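Local coordinates for methylocystis parvus OBBP MbnE (Methylocystis parvus OBBP, PDB 5ICQ), which probably binds the copper chelator methanobactin in the periplasm as the solute-binding component of its uptake machinery, at residues His52-Asp57 with Pro587-Arg592; Arg310-Asn315 with Glu575-His580; Lys314-Lys319 with Pro591-Pro596. All blocks are in the same frame, centred on the assembly; numbering follows the deposited sequence.

Contact 1: residues His52-Asp57 with Pro587-Arg592; sequences HFPYAD and PERSPR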
# COMPACT_ATOMS: atom_id res chain seq x y z
N HIS A 52 -8.35 -16.52 -18.87
CA HIS A 52 -7.45 -15.39 -18.63
C HIS A 52 -8.02 -14.58 -17.48
O HIS A 52 -9.20 -14.72 -17.12
CB HIS A 52 -7.30 -14.52 -19.88
CG HIS A 52 -8.61 -14.01 -20.42
ND1 HIS A 52 -9.42 -14.76 -21.25
CD2 HIS A 52 -9.25 -12.83 -20.24
CE1 HIS A 52 -10.51 -14.07 -21.54
NE2 HIS A 52 -10.43 -12.89 -20.95
N PHE A 53 -7.18 -13.73 -16.90
CA PHE A 53 -7.67 -12.82 -15.87
C PHE A 53 -8.65 -11.83 -16.51
O PHE A 53 -8.42 -11.38 -17.63
CB PHE A 53 -6.51 -12.05 -15.22
CG PHE A 53 -5.71 -12.86 -14.22
CD1 PHE A 53 -6.09 -14.15 -13.86
CD2 PHE A 53 -4.59 -12.30 -13.62
CE1 PHE A 53 -5.35 -14.88 -12.93
CE2 PHE A 53 -3.84 -13.03 -12.68
CZ PHE A 53 -4.23 -14.30 -12.33
N PRO A 54 -9.72 -11.45 -15.81
CA PRO A 54 -10.78 -10.66 -16.48
C PRO A 54 -10.35 -9.25 -16.87
O PRO A 54 -11.02 -8.65 -17.72
CB PRO A 54 -11.91 -10.63 -15.44
CG PRO A 54 -11.26 -10.95 -14.14
CD PRO A 54 -10.11 -11.87 -14.46
N TYR A 55 -9.27 -8.70 -16.32
CA TYR A 55 -8.77 -7.40 -16.73
C TYR A 55 -7.64 -7.49 -17.75
O TYR A 55 -6.95 -6.50 -18.01
CB TYR A 55 -8.29 -6.58 -15.51
CG TYR A 55 -7.22 -7.25 -14.67
CD1 TYR A 55 -7.55 -8.25 -13.76
CD2 TYR A 55 -5.88 -6.88 -14.78
CE1 TYR A 55 -6.58 -8.86 -12.98
CE2 TYR A 55 -4.91 -7.50 -14.00
CZ TYR A 55 -5.27 -8.49 -13.11
OH TYR A 55 -4.33 -9.11 -12.33
N ALA A 56 -7.39 -8.67 -18.30
CA ALA A 56 -6.51 -8.82 -19.44
C ALA A 56 -7.36 -8.99 -20.69
O ALA A 56 -8.47 -9.51 -20.62
CB ALA A 56 -5.57 -10.02 -19.28
N ASP A 57 -6.84 -8.53 -21.82
CA ASP A 57 -7.53 -8.74 -23.09
C ASP A 57 -6.72 -9.70 -23.95
O ASP A 57 -5.65 -9.31 -24.45
CB ASP A 57 -7.76 -7.42 -23.83
CG ASP A 57 -8.69 -7.56 -25.03
OD1 ASP A 57 -8.77 -8.67 -25.60
OD2 ASP A 57 -9.33 -6.56 -25.39
N PRO A 587 -7.25 -2.72 -21.77
CA PRO A 587 -8.51 -3.46 -21.86
C PRO A 587 -9.68 -2.62 -21.38
O PRO A 587 -9.53 -1.66 -20.62
CB PRO A 587 -8.29 -4.67 -20.94
CG PRO A 587 -6.79 -4.84 -20.89
CD PRO A 587 -6.23 -3.44 -20.97
N GLU A 588 -10.88 -2.99 -21.86
CA GLU A 588 -12.08 -2.27 -21.47
C GLU A 588 -12.33 -2.38 -19.97
O GLU A 588 -12.91 -1.47 -19.37
CB GLU A 588 -13.29 -2.81 -22.23
CG GLU A 588 -13.12 -2.79 -23.73
CD GLU A 588 -14.43 -2.59 -24.46
OE1 GLU A 588 -14.41 -2.52 -25.71
OE2 GLU A 588 -15.47 -2.49 -23.78
N ARG A 589 -11.91 -3.48 -19.36
CA ARG A 589 -12.16 -3.72 -17.95
C ARG A 589 -10.85 -3.61 -17.18
O ARG A 589 -9.90 -4.36 -17.45
CB ARG A 589 -12.80 -5.10 -17.76
CG ARG A 589 -12.93 -5.50 -16.32
CD ARG A 589 -13.78 -6.73 -16.17
NE ARG A 589 -13.80 -7.19 -14.78
CZ ARG A 589 -14.53 -8.20 -14.32
NH1 ARG A 589 -15.32 -8.88 -15.15
NH2 ARG A 589 -14.46 -8.53 -13.03
N SER A 590 -10.80 -2.70 -16.22
CA SER A 590 -9.64 -2.49 -15.37
C SER A 590 -9.78 -3.30 -14.08
O SER A 590 -10.89 -3.67 -13.68
CB SER A 590 -9.49 -1.00 -15.07
OG SER A 590 -9.27 -0.30 -16.29
N PRO A 591 -8.67 -3.60 -13.40
CA PRO A 591 -8.76 -4.44 -12.20
C PRO A 591 -9.51 -3.75 -11.07
O PRO A 591 -9.37 -2.54 -10.87
CB PRO A 591 -7.29 -4.69 -11.82
CG PRO A 591 -6.55 -3.58 -12.44
CD PRO A 591 -7.28 -3.26 -13.72
N ARG A 592 -10.30 -4.53 -10.33
CA ARG A 592 -11.11 -3.97 -9.24
C ARG A 592 -10.26 -3.50 -8.06
O ARG A 592 -10.73 -2.66 -7.27
CB ARG A 592 -12.12 -5.00 -8.73
CG ARG A 592 -13.18 -5.42 -9.73
CD ARG A 592 -14.12 -6.48 -9.15
NE ARG A 592 -14.88 -5.98 -8.00
CZ ARG A 592 -15.72 -6.72 -7.27
NH1 ARG A 592 -15.91 -8.00 -7.56
NH2 ARG A 592 -16.37 -6.17 -6.25
O HOH W 1 -10.99 -5.23 -23.88
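Y55 turns one face of its ring to P591, whose CB sits 3.9 Å from the ring centroid and only 15° off the normal, a CH-pi contact that suits a rigid, saturated proline ring. The two side chains cross at about a right angle. The first ring atom, CG, placed between the backbone N and the carbonyl carbon (chi1 57°), turns the ring over P591, while OH bonds to the backbone N of Q104. The backbone of Y55 joins in, with a CA-H...O contact of 3.3 Å from its CA to R589 O. An alanine at this position is likely to open a gap above P591 and leave the Q104 amide without its phenol partner.

R589 has CG anti to its backbone N (chi1 173°), and the extended chain carries the guanidinium across P54, whose CB lies under the centre of one face, 3.7 Å from R589 CZ. R589 NH2 forms a salt bridge with D105. At the other end P587 CG packs 3.3 Å from Y55 O, and a water donates to D57 OD2 and accepts from E588 N, while D57 OD1 takes the amide of A59.

P54, its phi fixed by the ring, suits the second position of a type I beta turn, F53 to A56, by which the loop between strands 38-39 and 65-71 packs on that between strands 584-585 and 606-607.

Contact 2: residues Arg310-Asn315 with Glu575-His580; sequences RESLKN and EQWIAH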
# COMPACT_ATOMS: atom_id res chain seq x y z
N ARG A 310 -5.96 12.47 -21.16
CA ARG A 310 -5.88 12.28 -19.73
C ARG A 310 -7.21 11.76 -19.21
O ARG A 310 -8.27 11.96 -19.82
CB ARG A 310 -5.48 13.56 -19.01
CG ARG A 310 -6.46 14.69 -19.11
CD ARG A 310 -6.10 15.70 -18.06
NE ARG A 310 -6.90 16.91 -18.13
CZ ARG A 310 -6.96 17.80 -17.15
NH1 ARG A 310 -6.27 17.61 -16.03
NH2 ARG A 310 -7.70 18.89 -17.29
N GLU A 311 -7.15 11.04 -18.09
CA GLU A 311 -8.32 10.36 -17.54
C GLU A 311 -8.22 10.31 -16.03
O GLU A 311 -7.11 10.29 -15.48
CB GLU A 311 -8.46 8.91 -18.03
CG GLU A 311 -8.16 8.62 -19.47
CD GLU A 311 -8.41 7.16 -19.79
OE1 GLU A 311 -9.58 6.73 -19.71
OE2 GLU A 311 -7.44 6.44 -20.09
N SER A 312 -9.37 10.22 -15.37
CA SER A 312 -9.45 9.88 -13.95
C SER A 312 -10.08 8.50 -13.83
O SER A 312 -11.15 8.27 -14.39
CB SER A 312 -10.27 10.90 -13.16
OG SER A 312 -9.64 12.17 -13.15
N LEU A 313 -9.42 7.59 -13.12
CA LEU A 313 -9.92 6.23 -12.98
C LEU A 313 -10.10 5.89 -11.50
O LEU A 313 -9.36 6.36 -10.64
CB LEU A 313 -8.98 5.21 -13.62
CG LEU A 313 -8.58 5.46 -15.08
CD1 LEU A 313 -7.59 4.39 -15.53
CD2 LEU A 313 -9.81 5.46 -15.98
N LYS A 314 -11.10 5.06 -11.22
CA LYS A 314 -11.39 4.63 -9.87
C LYS A 314 -11.62 3.13 -9.86
O LYS A 314 -12.22 2.59 -10.79
CB LYS A 314 -12.64 5.33 -9.31
CG LYS A 314 -12.78 5.24 -7.80
CD LYS A 314 -14.13 5.77 -7.34
CE LYS A 314 -14.15 6.10 -5.85
NZ LYS A 314 -12.91 5.66 -5.13
N ASN A 315 -11.15 2.45 -8.82
CA ASN A 315 -11.57 1.07 -8.61
C ASN A 315 -12.02 0.93 -7.16
O ASN A 315 -12.38 1.90 -6.48
CB ASN A 315 -10.48 0.07 -9.05
CG ASN A 315 -9.22 0.14 -8.21
OD1 ASN A 315 -9.16 0.85 -7.21
ND2 ASN A 315 -8.19 -0.62 -8.63
N GLU A 575 -9.90 9.47 -7.15
CA GLU A 575 -9.54 8.81 -8.39
C GLU A 575 -8.04 8.92 -8.64
O GLU A 575 -7.35 9.79 -8.10
CB GLU A 575 -10.30 9.41 -9.58
CG GLU A 575 -11.77 9.10 -9.58
CD GLU A 575 -12.62 10.24 -9.06
OE1 GLU A 575 -12.17 11.41 -9.13
OE2 GLU A 575 -13.75 9.97 -8.60
N GLN A 576 -7.55 8.03 -9.50
CA GLN A 576 -6.19 8.11 -10.01
C GLN A 576 -6.16 8.95 -11.28
O GLN A 576 -6.96 8.73 -12.19
CB GLN A 576 -5.65 6.70 -10.28
CG GLN A 576 -4.17 6.71 -10.67
CD GLN A 576 -3.59 5.31 -10.76
OE1 GLN A 576 -4.01 4.40 -10.03
NE2 GLN A 576 -2.62 5.13 -11.64
N TRP A 577 -5.25 9.93 -11.32
CA TRP A 577 -5.13 10.85 -12.44
C TRP A 577 -4.00 10.36 -13.35
O TRP A 577 -2.85 10.25 -12.90
CB TRP A 577 -4.84 12.27 -11.95
CG TRP A 577 -5.80 12.73 -10.88
CD1 TRP A 577 -7.10 12.33 -10.72
CD2 TRP A 577 -5.54 13.66 -9.82
NE1 TRP A 577 -7.66 12.95 -9.63
CE2 TRP A 577 -6.72 13.77 -9.05
CE3 TRP A 577 -4.41 14.41 -9.45
CZ2 TRP A 577 -6.81 14.61 -7.94
CZ3 TRP A 577 -4.51 15.24 -8.34
CH2 TRP A 577 -5.70 15.33 -7.60
N ILE A 578 -4.33 10.03 -14.60
CA ILE A 578 -3.33 9.53 -15.53
C ILE A 578 -3.40 10.29 -16.85
O ILE A 578 -4.40 10.94 -17.17
CB ILE A 578 -3.47 8.01 -15.79
CG1 ILE A 578 -4.69 7.72 -16.66
CG2 ILE A 578 -3.56 7.23 -14.46
CD1 ILE A 578 -4.77 6.25 -17.15
N ALA A 579 -2.32 10.20 -17.62
CA ALA A 579 -2.31 10.70 -18.99
C ALA A 579 -1.45 9.76 -19.82
O ALA A 579 -0.54 9.12 -19.30
CB ALA A 579 -1.77 12.13 -19.08
N HIS A 580 -1.76 9.67 -21.11
CA HIS A 580 -1.07 8.70 -21.94
C HIS A 580 -1.19 9.06 -23.41
O HIS A 580 -2.13 9.75 -23.83
CB HIS A 580 -1.63 7.29 -21.71
CG HIS A 580 -3.09 7.18 -21.99
ND1 HIS A 580 -3.59 6.94 -23.25
CD2 HIS A 580 -4.17 7.29 -21.18
CE1 HIS A 580 -4.91 6.90 -23.21
NE2 HIS A 580 -5.29 7.11 -21.96
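E311 and I578 pair through two backbone bonds, E311 N to I578 O and I578 N to E311 O, both 2.9 Å, the second almost perfectly straight at 179°. L313 and Q576 form the next such pair, its shorter bond running 2.7 Å from Q576 N to L313 O. On the face carrying E311, L313 and I578, the methyls L313 CD1 and I578 CD1 meet at 3.7 Å, apolar branches that cover this face of the sheet. E311 is long enough to reach beyond its own pair: H580 NE2 donates to its OE2 over 2.9 Å, a bent bond that meets OE2 on the anti side but well out of the carboxylate plane, which is turned 67° from the imidazole.

This is an antiparallel pairing in a three-stranded sheet, with strand 576-581 in the middle, 308-313 along one edge and 285-288 along the other. The opposite face bears S312, whose small OG comes 3.5 Å from W577 CD1, and R310, whose CB rests on A579 CB.

Further out, R586 makes a salt bridge to the same E311 OE2, so a histidine and an arginine share one oxygen. W294 stacks on W577 and takes R310 in a cation-pi contact, and R310 NH1 also donates to W294 O. Q576, its chain extended with CG anti to the backbone N (chi1 -174°), spans from the I597 amide to D287.

Contact 3: residues Lys314-Lys319 with Pro591-Pro596; sequences KNENPK and PRYGSP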
# COMPACT_ATOMS: atom_id res chain seq x y z
N LYS A 314 -11.10 5.06 -11.22
CA LYS A 314 -11.39 4.63 -9.87
C LYS A 314 -11.62 3.13 -9.86
O LYS A 314 -12.22 2.59 -10.79
CB LYS A 314 -12.64 5.33 -9.31
CG LYS A 314 -12.78 5.24 -7.80
CD LYS A 314 -14.13 5.77 -7.34
CE LYS A 314 -14.15 6.10 -5.85
NZ LYS A 314 -12.91 5.66 -5.13
N ASN A 315 -11.15 2.45 -8.82
CA ASN A 315 -11.57 1.07 -8.61
C ASN A 315 -12.02 0.93 -7.16
O ASN A 315 -12.38 1.90 -6.48
CB ASN A 315 -10.48 0.07 -9.05
CG ASN A 315 -9.22 0.14 -8.21
OD1 ASN A 315 -9.16 0.85 -7.21
ND2 ASN A 315 -8.19 -0.62 -8.63
N GLU A 316 -12.03 -0.30 -6.66
CA GLU A 316 -12.55 -0.57 -5.33
C GLU A 316 -11.46 -0.68 -4.28
O GLU A 316 -11.74 -1.11 -3.16
CB GLU A 316 -13.40 -1.84 -5.37
CG GLU A 316 -14.60 -1.70 -6.30
CD GLU A 316 -15.30 -3.01 -6.57
OE1 GLU A 316 -15.83 -3.61 -5.61
OE2 GLU A 316 -15.32 -3.43 -7.74
N ASN A 317 -10.24 -0.31 -4.61
CA ASN A 317 -9.17 -0.31 -3.62
C ASN A 317 -9.45 0.74 -2.55
O ASN A 317 -9.80 1.87 -2.89
CB ASN A 317 -7.83 -0.03 -4.28
CG ASN A 317 -6.67 -0.62 -3.51
OD1 ASN A 317 -6.53 -1.84 -3.45
ND2 ASN A 317 -5.85 0.24 -2.91
N PRO A 318 -9.31 0.42 -1.27
CA PRO A 318 -9.57 1.41 -0.22
C PRO A 318 -8.56 2.55 -0.24
O PRO A 318 -7.42 2.40 -0.68
CB PRO A 318 -9.48 0.61 1.08
CG PRO A 318 -8.67 -0.60 0.73
CD PRO A 318 -9.01 -0.91 -0.71
N LYS A 319 -9.01 3.70 0.28
CA LYS A 319 -8.25 4.94 0.28
C LYS A 319 -7.87 5.30 1.71
O LYS A 319 -8.43 4.76 2.68
CB LYS A 319 -9.05 6.08 -0.34
CG LYS A 319 -9.54 5.81 -1.77
CD LYS A 319 -8.37 5.87 -2.74
CE LYS A 319 -8.82 5.58 -4.16
NZ LYS A 319 -9.52 4.26 -4.25
N PRO A 591 -8.67 -3.60 -13.40
CA PRO A 591 -8.76 -4.44 -12.20
C PRO A 591 -9.51 -3.75 -11.07
O PRO A 591 -9.37 -2.54 -10.87
CB PRO A 591 -7.29 -4.69 -11.82
CG PRO A 591 -6.55 -3.58 -12.44
CD PRO A 591 -7.28 -3.26 -13.72
N ARG A 592 -10.30 -4.53 -10.33
CA ARG A 592 -11.11 -3.97 -9.24
C ARG A 592 -10.26 -3.50 -8.06
O ARG A 592 -10.73 -2.66 -7.27
CB ARG A 592 -12.12 -5.00 -8.73
CG ARG A 592 -13.18 -5.42 -9.73
CD ARG A 592 -14.12 -6.48 -9.15
NE ARG A 592 -14.88 -5.98 -8.00
CZ ARG A 592 -15.72 -6.72 -7.27
NH1 ARG A 592 -15.91 -8.00 -7.56
NH2 ARG A 592 -16.37 -6.17 -6.25
N TYR A 593 -9.06 -4.03 -7.89
CA TYR A 593 -8.25 -3.73 -6.72
C TYR A 593 -6.85 -3.30 -7.14
O TYR A 593 -6.50 -3.32 -8.33
CB TYR A 593 -8.19 -4.92 -5.75
CG TYR A 593 -9.55 -5.25 -5.20
CD1 TYR A 593 -10.09 -4.52 -4.15
CD2 TYR A 593 -10.31 -6.26 -5.76
CE1 TYR A 593 -11.36 -4.80 -3.66
CE2 TYR A 593 -11.57 -6.55 -5.28
CZ TYR A 593 -12.09 -5.83 -4.24
OH TYR A 593 -13.34 -6.15 -3.78
N GLY A 594 -6.08 -2.87 -6.15
CA GLY A 594 -4.72 -2.42 -6.39
C GLY A 594 -4.58 -0.92 -6.52
O GLY A 594 -5.46 -0.24 -7.07
N SER A 595 -3.47 -0.39 -6.03
CA SER A 595 -3.12 1.01 -6.24
C SER A 595 -1.60 1.09 -6.34
O SER A 595 -0.91 0.54 -5.49
CB SER A 595 -3.64 1.90 -5.11
OG SER A 595 -3.39 3.27 -5.39
N PRO A 596 -1.06 1.74 -7.39
CA PRO A 596 -1.76 2.31 -8.55
C PRO A 596 -2.53 1.25 -9.32
O PRO A 596 -2.23 0.06 -9.16
CB PRO A 596 -0.62 2.88 -9.41
CG PRO A 596 0.53 3.04 -8.48
CD PRO A 596 0.39 1.95 -7.46
O HOH W 2 -6.60 2.26 -6.59
O HOH W 3 -15.33 -4.18 -3.14
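E316 and R592 join in a side-on salt bridge where two loops meet, one leaving edge strand 308-313 and the other in the C-terminal part of the chain; N315 begins an Asx turn beside it. R592 offers NE and NH2, one to each carboxylate oxygen: NH2 to E316 OE1 at 2.7 Å is nearly straight and in the guanidinium plane, whereas NE comes to E316 OE2, 2.6 Å away, from above the carboxylate plane. The two flat groups are turned 30° apart. A bend at chi3 in R592 swings the guanidinium back to E316, and the pair is also tied through the backbone, E316 N to R592 O. Glutamate suits the place: a carboxylate on an extended chain gives the guanidinium an oxygen for each of its two nitrogens.

N315 serves as an amide with both ends at work. Its CG lies between backbone N and carbonyl carbon (chi1 66°), which sends ND2 across to P591 O and G594 O, both 3.2 Å away. The bond to G594 O lies on a carbonyl lone pair; that to P591 O comes from above the carbonyl plane. OD1 meanwhile accepts from N317 N, closing the turn.

N317 takes the G594 amide on its own carboxamide oxygen. Glycine suits position 594: with phi positive (97°), a side chain would collide with the carbonyl oxygen of Y593. A water donates to E316 OE1 and lies 2.9 Å from Y593 OH.

All three contacts are partly buried. Measured from each contact's centre to the chain's centre, contact 3 lies nearest, at about 11 Å, against 18 Å for contact 2 and 21 Å for contact 1. Contacts 1 and 3 share P591 and R592 at successive stations of one C-terminal loop; contacts 2 and 3 share K314 and N315, where strand 308-313 runs out into loop. The chemistry follows the setting. The regular strands of contact 2 join by a backbone ladder, whereas the irregular loops of contact 3 rely mainly on side-chain amides and an ion pair, with a single backbone-to-backbone bond, and those of contact 1 on proline packing and a bridging water.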